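Local atomic coordinates of flagellar hook-associated protein 2 (Helicobacter pylori, PDB entry 6IWY), a protein that caps the tip of the growing bacterial flagellar filament, promoting polymerization of exported flagellin there and keeping the subunits from leaking out at the distal end. Residues R226-G234 with L243-D251; L252-K260 with D338-S348. All blocks are in the same frame, centred on the assembly; numbering follows the deposited sequence.

Contact 1: R226-G234 with L243-D251; sequences RGGNIEVKG and LQTTTQESD
Ile230 and Thr247 meet in the closely packed part of this contact, through the N-H, hydroxyl and methyl of the threonine. The Thr247 N-H points to Ile230 O at 3.0 Å. In return Ile230 N donates to Thr247 OG1 at 3.1 Å in an almost straight bond (174°), so a side-chain hydroxyl receives the N-H that a neighbouring strand would usually meet with a carbonyl. With chi1 at 57°, Thr247 places OG1 between its backbone N and carbonyl carbon and leaves CG2 to rest on Ile230 CB (3.7 Å). Two residues along, Val232 N reaches Thr245 O at 2.8 Å, in the carbonyl plane. These backbone bonds flank Glu231 and Thr246, which form a single antiparallel bridge as a non-hydrogen-bonded pair; both CA-H groups turn inward, Thr246 CA lying 3.3 Å from Ile230 O. The loop 243-251 thereby runs alongside strand 230-233, an edge strand of a four-stranded antiparallel sheet; on its other side that strand bonds through Glu231 and Lys233 to Asn156 and Ser154 of strand 154-158. Ile230, Val232 and Thr247 all lean on Leu131 of strand 129-132, and this is the buried side. Gln244 also touches Leu131, while its NE2 bonds back to Thr246 O at 2.8 Å, tying the start of the loop to the bridge residue. Toward solvent the packing is looser. Glu231 and Thr246 lie side by side and point the same way, the extended glutamate bringing CG to 3.6 Å from Thr246 CG2. Farther along, the bent chain of exposed Glu249 lies obliquely against the Asn229 amide, meeting it through its CG methylene, with amide and carboxylate planes 79° apart.

Contact 2: L252-K260 with D338-S348; sequences LLKSSRTIK and DLGLNAGMVQS
Leu339 carries its CG anti to the carbonyl carbon (chi1 -56°), and Ile259 holds CG2 anti to the backbone N, so that the two side chains lie side by side with Ile259 CG2 3.6 Å from Leu339 CD2. Ile294 of helix 292-299 touches both. The contact joins two antiparallel sheets, one edged by strand 253-254 and the other by strand 344-347. Leu253 of strand 253-254 crosses Leu341, in the loop leading to strand 344-347, CD2 to CD2 at 4.0 Å, and also faces Val346; Leu323 adds to this apolar patch. Two backbone hydrogen bonds fasten the loops 255-260 and 338-341. Ser256 N approaches Gly340 O on a lone pair, nearly straight at 3.1 Å (176°), and Gly340, at positive phi and without a side chain, sits close against the backbone of Ser256 and Arg257. Lys260 N bonds to Asp338 O at 3.1 Å. The hydroxyl of Ser255 is taken by Leu314 O on the adjoining strand. On the solvent side, the extended Lys260 chain crosses the Asp338 carboxylate, CD lying 3.4 Å from OD1 and NZ 4.2 Å from that same OD1, too far for a salt bridge.

Contact 1 closes at Asp251 and contact 2 opens at Leu252, so one run of chain joins them. Their centres are about 25 Å apart, and beyond this peptide junction they do not touch. Contact 1 joins segments separated by only eight residues, its centre about 12 Å from the centre of the chain; contact 2 brings together segments separated by 77 residues, at the surface, about 24 Å from that centre. Strand 314-318 receives the run at the junction: Asp251 touches Val315 and Asn317, and Leu252 N bonds to Asn317 OD1. The chain thus passes from one antiparallel sheet edge to another. Both contacts lie in a fragment lacking either end of the FliD protein.

Contact 1: R226-G234 with L243-D251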
ATOM      1  N   ARG A 226      -1.234   0.797   7.798  1.00 42.91           N
ATOM      2  CA  ARG A 226      -1.316  -0.435   8.602  1.00 44.41           C
ATOM      3  C   ARG A 226      -1.941  -1.598   7.835  1.00 44.80           C
ATOM      4  O   ARG A 226      -1.853  -2.745   8.268  1.00 47.02           O
ATOM      5  CB  ARG A 226      -2.042  -0.284   9.937  1.00 45.11           C
ATOM      6  CG  ARG A 226      -1.868   1.020  10.697  1.00 44.49           C
ATOM      7  CD  ARG A 226      -3.144   1.812  10.463  1.00 44.54           C
ATOM      8  NE  ARG A 226      -4.006   1.734  11.617  1.00 46.83           N
ATOM      9  CZ  ARG A 226      -5.334   1.735  11.600  1.00 44.68           C
ATOM     10  NH1 ARG A 226      -6.024   1.768  10.468  1.00 39.82           N
ATOM     11  NH2 ARG A 226      -5.964   1.657  12.771  1.00 47.01           N
ATOM     12  N   GLY A 227      -2.563  -1.309   6.698  1.00 42.97           N
ATOM     13  CA  GLY A 227      -3.108  -2.340   5.848  1.00 43.15           C
ATOM     14  C   GLY A 227      -4.532  -2.774   6.128  1.00 42.25           C
ATOM     15  O   GLY A 227      -5.011  -3.669   5.490  1.00 43.35           O
ATOM     16  N   GLY A 228      -5.238  -2.126   7.041  1.00 41.03           N
ATOM     17  CA  GLY A 228      -6.589  -2.564   7.373  1.00 41.01           C
ATOM     18  C   GLY A 228      -7.587  -2.396   6.225  1.00 40.09           C
ATOM     19  O   GLY A 228      -7.388  -1.599   5.334  1.00 37.72           O
ATOM     20  N   ASN A 229      -8.670  -3.162   6.278  1.00 41.44           N
ATOM     21  CA  ASN A 229      -9.794  -2.993   5.386  1.00 40.72           C
ATOM     22  C   ASN A 229     -10.189  -1.541   5.253  1.00 39.43           C
ATOM     23  O   ASN A 229     -10.178  -0.807   6.230  1.00 38.92           O
ATOM     24  CB  ASN A 229     -10.967  -3.783   5.911  1.00 41.72           C
ATOM     25  CG  ASN A 229     -10.754  -5.278   5.813  1.00 45.84           C
ATOM     26  OD1 ASN A 229      -9.735  -5.748   5.320  1.00 51.17           O
ATOM     27  ND2 ASN A 229     -11.721  -6.037   6.279  1.00 50.67           N
ATOM     28  N   ILE A 230     -10.460  -1.128   4.020  1.00 39.62           N
ATOM     29  CA  ILE A 230     -11.087   0.147   3.713  1.00 39.03           C
ATOM     30  C   ILE A 230     -12.361  -0.103   2.863  1.00 40.68           C
ATOM     31  O   ILE A 230     -12.321  -0.899   1.909  1.00 41.05           O
ATOM     32  CB  ILE A 230     -10.169   1.050   2.883  1.00 38.50           C
ATOM     33  CG1 ILE A 230      -8.839   1.303   3.586  1.00 38.08           C
ATOM     34  CG2 ILE A 230     -10.855   2.426   2.606  1.00 37.71           C
ATOM     35  CD1 ILE A 230      -7.837   2.001   2.638  1.00 37.01           C
ATOM     36  N   GLU A 231     -13.461   0.572   3.226  1.00 41.40           N
ATOM     37  CA  GLU A 231     -14.719   0.539   2.482  1.00 43.42           C
ATOM     38  C   GLU A 231     -15.326   1.924   2.373  1.00 42.98           C
ATOM     39  O   GLU A 231     -15.310   2.688   3.325  1.00 42.09           O
ATOM     40  CB  GLU A 231     -15.753  -0.347   3.157  1.00 44.76           C
ATOM     41  CG  GLU A 231     -15.254  -1.733   3.509  1.00 51.40           C
ATOM     42  CD  GLU A 231     -16.337  -2.659   4.140  1.00 59.10           C
ATOM     43  OE1 GLU A 231     -16.048  -3.888   4.287  1.00 62.80           O
ATOM     44  OE2 GLU A 231     -17.448  -2.162   4.504  1.00 61.30           O
ATOM     45  N   VAL A 232     -15.863   2.233   1.198  1.00 44.47           N
ATOM     46  CA  VAL A 232     -16.640   3.430   0.988  1.00 44.54           C
ATOM     47  C   VAL A 232     -18.044   2.945   0.727  1.00 46.53           C
ATOM     48  O   VAL A 232     -18.314   2.337  -0.290  1.00 48.61           O
ATOM     49  CB  VAL A 232     -16.128   4.209  -0.218  1.00 45.29           C
ATOM     50  CG1 VAL A 232     -16.959   5.499  -0.460  1.00 43.55           C
ATOM     51  CG2 VAL A 232     -14.642   4.497  -0.039  1.00 44.36           C
ATOM     52  N   LYS A 233     -18.927   3.197   1.675  1.00 47.14           N
ATOM     53  CA  LYS A 233     -20.277   2.672   1.649  1.00 48.57           C
ATOM     54  C   LYS A 233     -21.298   3.784   1.545  1.00 48.34           C
ATOM     55  O   LYS A 233     -21.020   4.928   1.831  1.00 46.87           O
ATOM     56  CB  LYS A 233     -20.533   1.893   2.938  1.00 49.09           C
ATOM     57  CG  LYS A 233     -19.957   0.492   2.919  1.00 51.94           C
ATOM     58  CD  LYS A 233     -19.472   0.037   4.306  1.00 55.22           C
ATOM     59  CE  LYS A 233     -20.510   0.228   5.449  1.00 57.86           C
ATOM     60  NZ  LYS A 233     -21.747  -0.617   5.271  1.00 60.54           N
ATOM     61  N   GLY A 234     -22.502   3.412   1.148  1.00 49.65           N
ATOM     62  CA  GLY A 234     -23.568   4.356   1.029  1.00 50.37           C
ATOM     63  C   GLY A 234     -24.193   4.403  -0.351  1.00 52.17           C
ATOM     64  O   GLY A 234     -23.580   4.038  -1.354  1.00 52.92           O
ATOM     65  N   LEU A 243     -14.747   3.200  -8.357  1.00 59.13           N
ATOM     66  CA  LEU A 243     -15.083   2.000  -9.160  1.00 62.60           C
ATOM     67  C   LEU A 243     -15.274   0.837  -8.196  1.00 62.02           C
ATOM     68  O   LEU A 243     -16.304   0.146  -8.201  1.00 62.07           O
ATOM     69  CB  LEU A 243     -13.946   1.651 -10.159  1.00 64.72           C
ATOM     70  N   GLN A 244     -14.240   0.677  -7.362  1.00 61.00           N
ATOM     71  CA  GLN A 244     -14.158  -0.337  -6.343  1.00 60.25           C
ATOM     72  C   GLN A 244     -14.474   0.348  -5.037  1.00 58.24           C
ATOM     73  O   GLN A 244     -13.885   1.392  -4.750  1.00 58.20           O
ATOM     74  CB  GLN A 244     -12.736  -0.868  -6.326  1.00 60.04           C
ATOM     75  CG  GLN A 244     -12.546  -2.061  -5.447  1.00 59.94           C
ATOM     76  CD  GLN A 244     -11.132  -2.649  -5.568  1.00 60.98           C
ATOM     77  OE1 GLN A 244     -10.655  -2.914  -6.677  1.00 60.89           O
ATOM     78  NE2 GLN A 244     -10.455  -2.844  -4.412  1.00 54.69           N
ATOM     79  N   THR A 245     -15.371  -0.219  -4.236  1.00 58.05           N
ATOM     80  CA  THR A 245     -15.724   0.386  -2.950  1.00 56.38           C
ATOM     81  C   THR A 245     -15.156  -0.310  -1.715  1.00 55.84           C
ATOM     82  O   THR A 245     -15.378   0.167  -0.606  1.00 54.51           O
ATOM     83  CB  THR A 245     -17.230   0.435  -2.751  1.00 57.13           C
ATOM     84  OG1 THR A 245     -17.790  -0.824  -3.126  1.00 58.54           O
ATOM     85  CG2 THR A 245     -17.849   1.563  -3.577  1.00 58.07           C
ATOM     86  N   THR A 246     -14.456  -1.426  -1.894  1.00 57.38           N
ATOM     87  CA  THR A 246     -13.795  -2.121  -0.789  1.00 57.34           C
ATOM     88  C   THR A 246     -12.453  -2.694  -1.215  1.00 58.75           C
ATOM     89  O   THR A 246     -12.279  -3.089  -2.355  1.00 60.01           O
ATOM     90  CB  THR A 246     -14.639  -3.283  -0.224  1.00 58.51           C
ATOM     91  OG1 THR A 246     -14.728  -4.324  -1.195  1.00 61.65           O
ATOM     92  CG2 THR A 246     -16.029  -2.834   0.127  1.00 58.35           C
ATOM     93  N   THR A 247     -11.513  -2.734  -0.278  1.00 58.95           N
ATOM     94  CA  THR A 247     -10.199  -3.294  -0.534  1.00 61.07           C
ATOM     95  C   THR A 247     -10.260  -4.781  -0.303  1.00 64.20           C
ATOM     96  O   THR A 247     -10.995  -5.245   0.575  1.00 64.01           O
ATOM     97  CB  THR A 247      -9.129  -2.723   0.398  1.00 59.94           C
ATOM     98  OG1 THR A 247      -9.512  -2.957   1.766  1.00 59.91           O
ATOM     99  CG2 THR A 247      -8.958  -1.228   0.162  1.00 57.93           C
ATOM    100  N   GLN A 248      -9.450  -5.505  -1.085  1.00 67.94           N
ATOM    101  CA  GLN A 248      -9.362  -6.978  -1.048  1.00 71.63           C
ATOM    102  C   GLN A 248      -8.540  -7.445   0.146  1.00 72.55           C
ATOM    103  O   GLN A 248      -7.310  -7.309   0.160  1.00 72.61           O
ATOM    104  CB  GLN A 248      -8.738  -7.533  -2.341  1.00 74.28           C
ATOM    105  N   GLU A 249      -9.240  -7.991   1.143  1.00 73.48           N
ATOM    106  CA  GLU A 249      -8.586  -8.689   2.225  1.00 75.21           C
ATOM    107  C   GLU A 249      -7.789  -9.800   1.580  1.00 77.78           C
ATOM    108  O   GLU A 249      -8.365 -10.723   1.001  1.00 80.15           O
ATOM    109  CB  GLU A 249      -9.627  -9.325   3.135  1.00 76.96           C
ATOM    110  CG  GLU A 249      -9.989  -8.517   4.369  1.00 76.94           C
ATOM    111  CD  GLU A 249     -10.243  -9.438   5.558  1.00 81.61           C
ATOM    112  OE1 GLU A 249     -11.267 -10.167   5.528  1.00 82.90           O
ATOM    113  OE2 GLU A 249      -9.392  -9.462   6.490  1.00 82.90           O
ATOM    114  N   SER A 250      -6.471  -9.703   1.651  1.00 84.23           N
ATOM    115  CA  SER A 250      -5.624 -10.714   1.037  1.00 80.85           C
ATOM    116  C   SER A 250      -5.353 -11.850   2.020  1.00 73.73           C
ATOM    117  O   SER A 250      -5.099 -11.625   3.195  1.00 73.02           O
ATOM    118  CB  SER A 250      -4.307 -10.108   0.541  1.00 85.22           C
ATOM    119  OG  SER A 250      -3.486 -11.133  -0.018  1.00 83.43           O
ATOM    120  N   ASP A 251      -5.371 -13.073   1.508  1.00 69.35           N
ATOM    121  CA  ASP A 251      -5.335 -14.282   2.330  1.00 63.19           C
ATOM    122  C   ASP A 251      -3.942 -14.570   2.896  1.00 60.88           C
ATOM    123  O   ASP A 251      -2.944 -14.340   2.244  1.00 62.94           O
ATOM    124  CB  ASP A 251      -5.831 -15.462   1.500  1.00 61.44           C
TER

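Contact 2: L252-K260 with D338-S348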
ATOM      1  N   LEU A 252      -3.901 -15.115   4.106  1.00 57.16           N
ATOM      2  CA  LEU A 252      -2.670 -15.257   4.904  1.00 55.71           C
ATOM      3  C   LEU A 252      -1.652 -16.300   4.427  1.00 52.74           C
ATOM      4  O   LEU A 252      -0.449 -16.062   4.409  1.00 53.92           O
ATOM      5  CB  LEU A 252      -3.073 -15.621   6.330  1.00 54.38           C
ATOM      6  CG  LEU A 252      -1.952 -15.821   7.332  1.00 55.47           C
ATOM      7  CD1 LEU A 252      -1.372 -14.471   7.668  1.00 59.30           C
ATOM      8  CD2 LEU A 252      -2.474 -16.534   8.568  1.00 54.85           C
ATOM      9  N   LEU A 253      -2.131 -17.488   4.123  1.00 48.91           N
ATOM     10  CA  LEU A 253      -1.255 -18.592   3.797  1.00 46.74           C
ATOM     11  C   LEU A 253      -1.883 -19.336   2.664  1.00 45.74           C
ATOM     12  O   LEU A 253      -3.061 -19.604   2.661  1.00 43.90           O
ATOM     13  CB  LEU A 253      -1.058 -19.518   5.001  1.00 44.63           C
ATOM     14  CG  LEU A 253      -0.229 -20.801   4.786  1.00 45.38           C
ATOM     15  CD1 LEU A 253       1.090 -20.526   4.026  1.00 47.92           C
ATOM     16  CD2 LEU A 253       0.065 -21.532   6.133  1.00 46.06           C
ATOM     17  N   LYS A 254      -1.073 -19.672   1.683  1.00 47.65           N
ATOM     18  CA  LYS A 254      -1.536 -20.438   0.537  1.00 48.19           C
ATOM     19  C   LYS A 254      -0.476 -21.473   0.309  1.00 46.90           C
ATOM     20  O   LYS A 254       0.666 -21.108   0.220  1.00 47.77           O
ATOM     21  CB  LYS A 254      -1.705 -19.503  -0.675  1.00 51.92           C
ATOM     22  CG  LYS A 254      -1.683 -20.201  -2.054  1.00 55.93           C
ATOM     23  CD  LYS A 254      -2.584 -19.498  -3.066  1.00 61.78           C
ATOM     24  CE  LYS A 254      -1.963 -19.435  -4.438  1.00 68.28           C
ATOM     25  NZ  LYS A 254      -0.854 -18.459  -4.437  1.00 71.17           N
ATOM     26  N   SER A 255      -0.846 -22.743   0.237  1.00 46.00           N
ATOM     27  CA  SER A 255       0.133 -23.800  -0.040  1.00 47.38           C
ATOM     28  C   SER A 255       0.965 -23.504  -1.274  1.00 50.53           C
ATOM     29  O   SER A 255       0.499 -22.843  -2.206  1.00 52.78           O
ATOM     30  CB  SER A 255      -0.541 -25.127  -0.310  1.00 47.85           C
ATOM     31  OG  SER A 255      -1.608 -25.296   0.573  1.00 48.74           O
ATOM     32  N   SER A 256       2.194 -24.007  -1.275  1.00 51.14           N
ATOM     33  CA  SER A 256       3.056 -23.918  -2.467  1.00 55.56           C
ATOM     34  C   SER A 256       2.610 -24.838  -3.584  1.00 57.64           C
ATOM     35  O   SER A 256       2.917 -24.603  -4.726  1.00 62.21           O
ATOM     36  CB  SER A 256       4.487 -24.287  -2.123  1.00 55.61           C
ATOM     37  OG  SER A 256       5.142 -23.181  -1.544  1.00 59.61           O
ATOM     38  N   ARG A 257       1.912 -25.898  -3.217  1.00 55.64           N
ATOM     39  CA  ARG A 257       1.586 -26.978  -4.107  1.00 58.69           C
ATOM     40  C   ARG A 257       0.184 -27.455  -3.761  1.00 57.24           C
ATOM     41  O   ARG A 257      -0.255 -27.296  -2.638  1.00 54.12           O
ATOM     42  CB  ARG A 257       2.555 -28.125  -3.856  1.00 59.27           C
ATOM     43  CG  ARG A 257       4.045 -27.829  -4.152  1.00 61.74           C
ATOM     44  CD  ARG A 257       4.323 -27.560  -5.638  1.00 67.95           C
ATOM     45  NE  ARG A 257       5.460 -28.354  -6.117  1.00 71.15           N
ATOM     46  CZ  ARG A 257       5.445 -29.182  -7.161  1.00 76.13           C
ATOM     47  NH1 ARG A 257       4.369 -29.352  -7.929  1.00 79.58           N
ATOM     48  NH2 ARG A 257       6.539 -29.843  -7.450  1.00 79.28           N
ATOM     49  N   THR A 258      -0.503 -28.055  -4.725  1.00 60.73           N
ATOM     50  CA  THR A 258      -1.772 -28.744  -4.476  1.00 60.35           C
ATOM     51  C   THR A 258      -1.494 -29.782  -3.418  1.00 57.63           C
ATOM     52  O   THR A 258      -0.373 -30.187  -3.279  1.00 56.78           O
ATOM     53  CB  THR A 258      -2.324 -29.367  -5.773  1.00 66.86           C
ATOM     54  OG1 THR A 258      -1.252 -29.912  -6.566  1.00 70.67           O
ATOM     55  CG2 THR A 258      -3.003 -28.297  -6.592  1.00 68.89           C
ATOM     56  N   ILE A 259      -2.472 -30.162  -2.610  1.00 57.18           N
ATOM     57  CA  ILE A 259      -2.189 -31.111  -1.515  1.00 55.96           C
ATOM     58  C   ILE A 259      -1.942 -32.405  -2.205  1.00 61.38           C
ATOM     59  O   ILE A 259      -2.519 -32.643  -3.251  1.00 66.87           O
ATOM     60  CB  ILE A 259      -3.339 -31.244  -0.483  1.00 54.60           C
ATOM     61  CG1 ILE A 259      -3.389 -30.005   0.404  1.00 49.25           C
ATOM     62  CG2 ILE A 259      -3.150 -32.453   0.420  1.00 53.94           C
ATOM     63  CD1 ILE A 259      -4.520 -30.043   1.377  1.00 48.05           C
ATOM     64  N   LYS A 260      -1.071 -33.235  -1.666  1.00 61.95           N
ATOM     65  CA  LYS A 260      -0.687 -34.436  -2.408  1.00 68.14           C
ATOM     66  C   LYS A 260      -1.864 -35.423  -2.431  1.00 73.11           C
ATOM     67  O   LYS A 260      -2.646 -35.493  -1.472  1.00 71.52           O
ATOM     68  CB  LYS A 260       0.604 -35.078  -1.853  1.00 67.45           C
ATOM     69  CG  LYS A 260       1.358 -35.896  -2.888  1.00 72.86           C
ATOM     70  CD  LYS A 260       2.626 -36.565  -2.305  1.00 73.31           C
ATOM     71  CE  LYS A 260       3.220 -37.601  -3.242  1.00 78.75           C
ATOM     72  NZ  LYS A 260       4.365 -38.292  -2.586  1.00 80.62           N
ATOM     73  N   ASP A 338       4.187 -32.219   1.860  1.00 44.83           N
ATOM     74  CA  ASP A 338       3.117 -32.750   1.035  1.00 47.85           C
ATOM     75  C   ASP A 338       1.852 -31.887   1.104  1.00 46.49           C
ATOM     76  O   ASP A 338       0.976 -32.005   0.244  1.00 47.68           O
ATOM     77  CB  ASP A 338       2.820 -34.194   1.430  1.00 51.51           C
ATOM     78  CG  ASP A 338       3.954 -35.163   1.025  1.00 58.21           C
ATOM     79  OD1 ASP A 338       4.621 -34.960  -0.031  1.00 61.56           O
ATOM     80  OD2 ASP A 338       4.178 -36.152   1.760  1.00 65.46           O
ATOM     81  N   LEU A 339       1.748 -31.015   2.115  1.00 44.03           N
ATOM     82  CA  LEU A 339       0.674 -30.049   2.125  1.00 42.25           C
ATOM     83  C   LEU A 339       1.202 -28.729   1.607  1.00 41.23           C
ATOM     84  O   LEU A 339       0.521 -27.694   1.709  1.00 40.53           O
ATOM     85  CB  LEU A 339       0.089 -29.874   3.520  1.00 41.16           C
ATOM     86  CG  LEU A 339      -0.441 -31.104   4.262  1.00 44.33           C
ATOM     87  CD1 LEU A 339      -0.739 -30.747   5.730  1.00 45.18           C
ATOM     88  CD2 LEU A 339      -1.671 -31.641   3.623  1.00 46.01           C
ATOM     89  N   GLY A 340       2.402 -28.751   1.035  1.00 42.03           N
ATOM     90  CA  GLY A 340       3.027 -27.528   0.532  1.00 42.23           C
ATOM     91  C   GLY A 340       3.237 -26.490   1.621  1.00 40.63           C
ATOM     92  O   GLY A 340       3.191 -25.299   1.360  1.00 40.72           O
ATOM     93  N   LEU A 341       3.484 -26.958   2.845  1.00 40.73           N
ATOM     94  CA  LEU A 341       3.727 -26.111   4.001  1.00 40.40           C
ATOM     95  C   LEU A 341       5.122 -26.359   4.621  1.00 42.55           C
ATOM     96  O   LEU A 341       5.727 -27.408   4.449  1.00 44.46           O
ATOM     97  CB  LEU A 341       2.622 -26.319   5.040  1.00 39.35           C
ATOM     98  CG  LEU A 341       1.157 -26.119   4.571  1.00 37.92           C
ATOM     99  CD1 LEU A 341       0.076 -26.292   5.694  1.00 34.06           C
ATOM    100  CD2 LEU A 341       1.038 -24.757   3.922  1.00 37.91           C
ATOM    101  N   ASN A 342       5.619 -25.336   5.311  1.00 44.00           N
ATOM    102  CA  ASN A 342       6.825 -25.364   6.128  1.00 45.75           C
ATOM    103  C   ASN A 342       6.487 -25.212   7.559  1.00 45.50           C
ATOM    104  O   ASN A 342       5.703 -24.364   7.892  1.00 46.24           O
ATOM    105  CB  ASN A 342       7.659 -24.130   5.835  1.00 48.29           C
ATOM    106  CG  ASN A 342       8.375 -24.229   4.555  1.00 51.63           C
ATOM    107  OD1 ASN A 342       8.816 -25.317   4.158  1.00 57.62           O
ATOM    108  ND2 ASN A 342       8.515 -23.109   3.885  1.00 54.88           N
ATOM    109  N   ALA A 343       7.092 -26.004   8.417  1.00 47.31           N
ATOM    110  CA  ALA A 343       7.138 -25.700   9.846  1.00 49.46           C
ATOM    111  C   ALA A 343       7.635 -24.267  10.005  1.00 50.78           C
ATOM    112  O   ALA A 343       8.656 -23.913   9.457  1.00 52.51           O
ATOM    113  CB  ALA A 343       8.076 -26.654  10.544  1.00 52.28           C
ATOM    114  N   GLY A 344       6.906 -23.439  10.732  1.00 51.31           N
ATOM    115  CA  GLY A 344       7.318 -22.048  10.943  1.00 53.73           C
ATOM    116  C   GLY A 344       6.140 -21.158  11.301  1.00 53.17           C
ATOM    117  O   GLY A 344       5.008 -21.637  11.453  1.00 49.83           O
ATOM    118  N   MET A 345       6.421 -19.868  11.443  1.00 55.67           N
ATOM    119  CA  MET A 345       5.406 -18.877  11.758  1.00 56.23           C
ATOM    120  C   MET A 345       5.192 -18.028  10.526  1.00 53.76           C
ATOM    121  O   MET A 345       6.153 -17.611   9.917  1.00 55.21           O
ATOM    122  CB  MET A 345       5.868 -17.968  12.908  1.00 63.48           C
ATOM    123  CG  MET A 345       6.345 -18.694  14.161  1.00 69.23           C
ATOM    124  SD  MET A 345       6.688 -17.603  15.576  1.00 84.50           S
ATOM    125  CE  MET A 345       8.478 -17.365  15.480  1.00 87.79           C
ATOM    126  N   VAL A 346       3.944 -17.766  10.148  1.00 50.59           N
ATOM    127  CA  VAL A 346       3.687 -16.810   9.062  1.00 49.43           C
ATOM    128  C   VAL A 346       2.782 -15.779   9.608  1.00 50.28           C
ATOM    129  O   VAL A 346       1.933 -16.094  10.417  1.00 49.42           O
ATOM    130  CB  VAL A 346       3.016 -17.421   7.827  1.00 45.13           C
ATOM    131  CG1 VAL A 346       1.738 -18.075   8.204  1.00 42.55           C
ATOM    132  CG2 VAL A 346       2.751 -16.355   6.796  1.00 45.58           C
ATOM    133  N   GLN A 347       2.980 -14.547   9.159  1.00 52.62           N
ATOM    134  CA  GLN A 347       2.181 -13.419   9.593  1.00 54.61           C
ATOM    135  C   GLN A 347       1.635 -12.626   8.426  1.00 53.97           C
ATOM    136  O   GLN A 347       2.320 -12.352   7.448  1.00 55.30           O
ATOM    137  CB  GLN A 347       3.023 -12.488  10.464  1.00 61.48           C
ATOM    138  CG  GLN A 347       3.081 -12.935  11.874  1.00 63.85           C
ATOM    139  CD  GLN A 347       3.989 -12.105  12.728  1.00 73.75           C
ATOM    140  OE1 GLN A 347       4.104 -10.886  12.565  1.00 79.97           O
ATOM    141  NE2 GLN A 347       4.658 -12.766  13.663  1.00 77.72           N
ATOM    142  N   SER A 348       0.394 -12.200   8.561  1.00 52.85           N
ATOM    143  CA  SER A 348      -0.157 -11.208   7.657  1.00 54.06           C
ATOM    144  C   SER A 348       0.706  -9.957   7.689  1.00 60.58           C
ATOM    145  O   SER A 348       1.306  -9.628   8.718  1.00 64.34           O
ATOM    146  CB  SER A 348      -1.545 -10.813   8.098  1.00 53.68           C
ATOM    147  OG  SER A 348      -1.576  -9.418   8.309  1.00 61.46           O
TER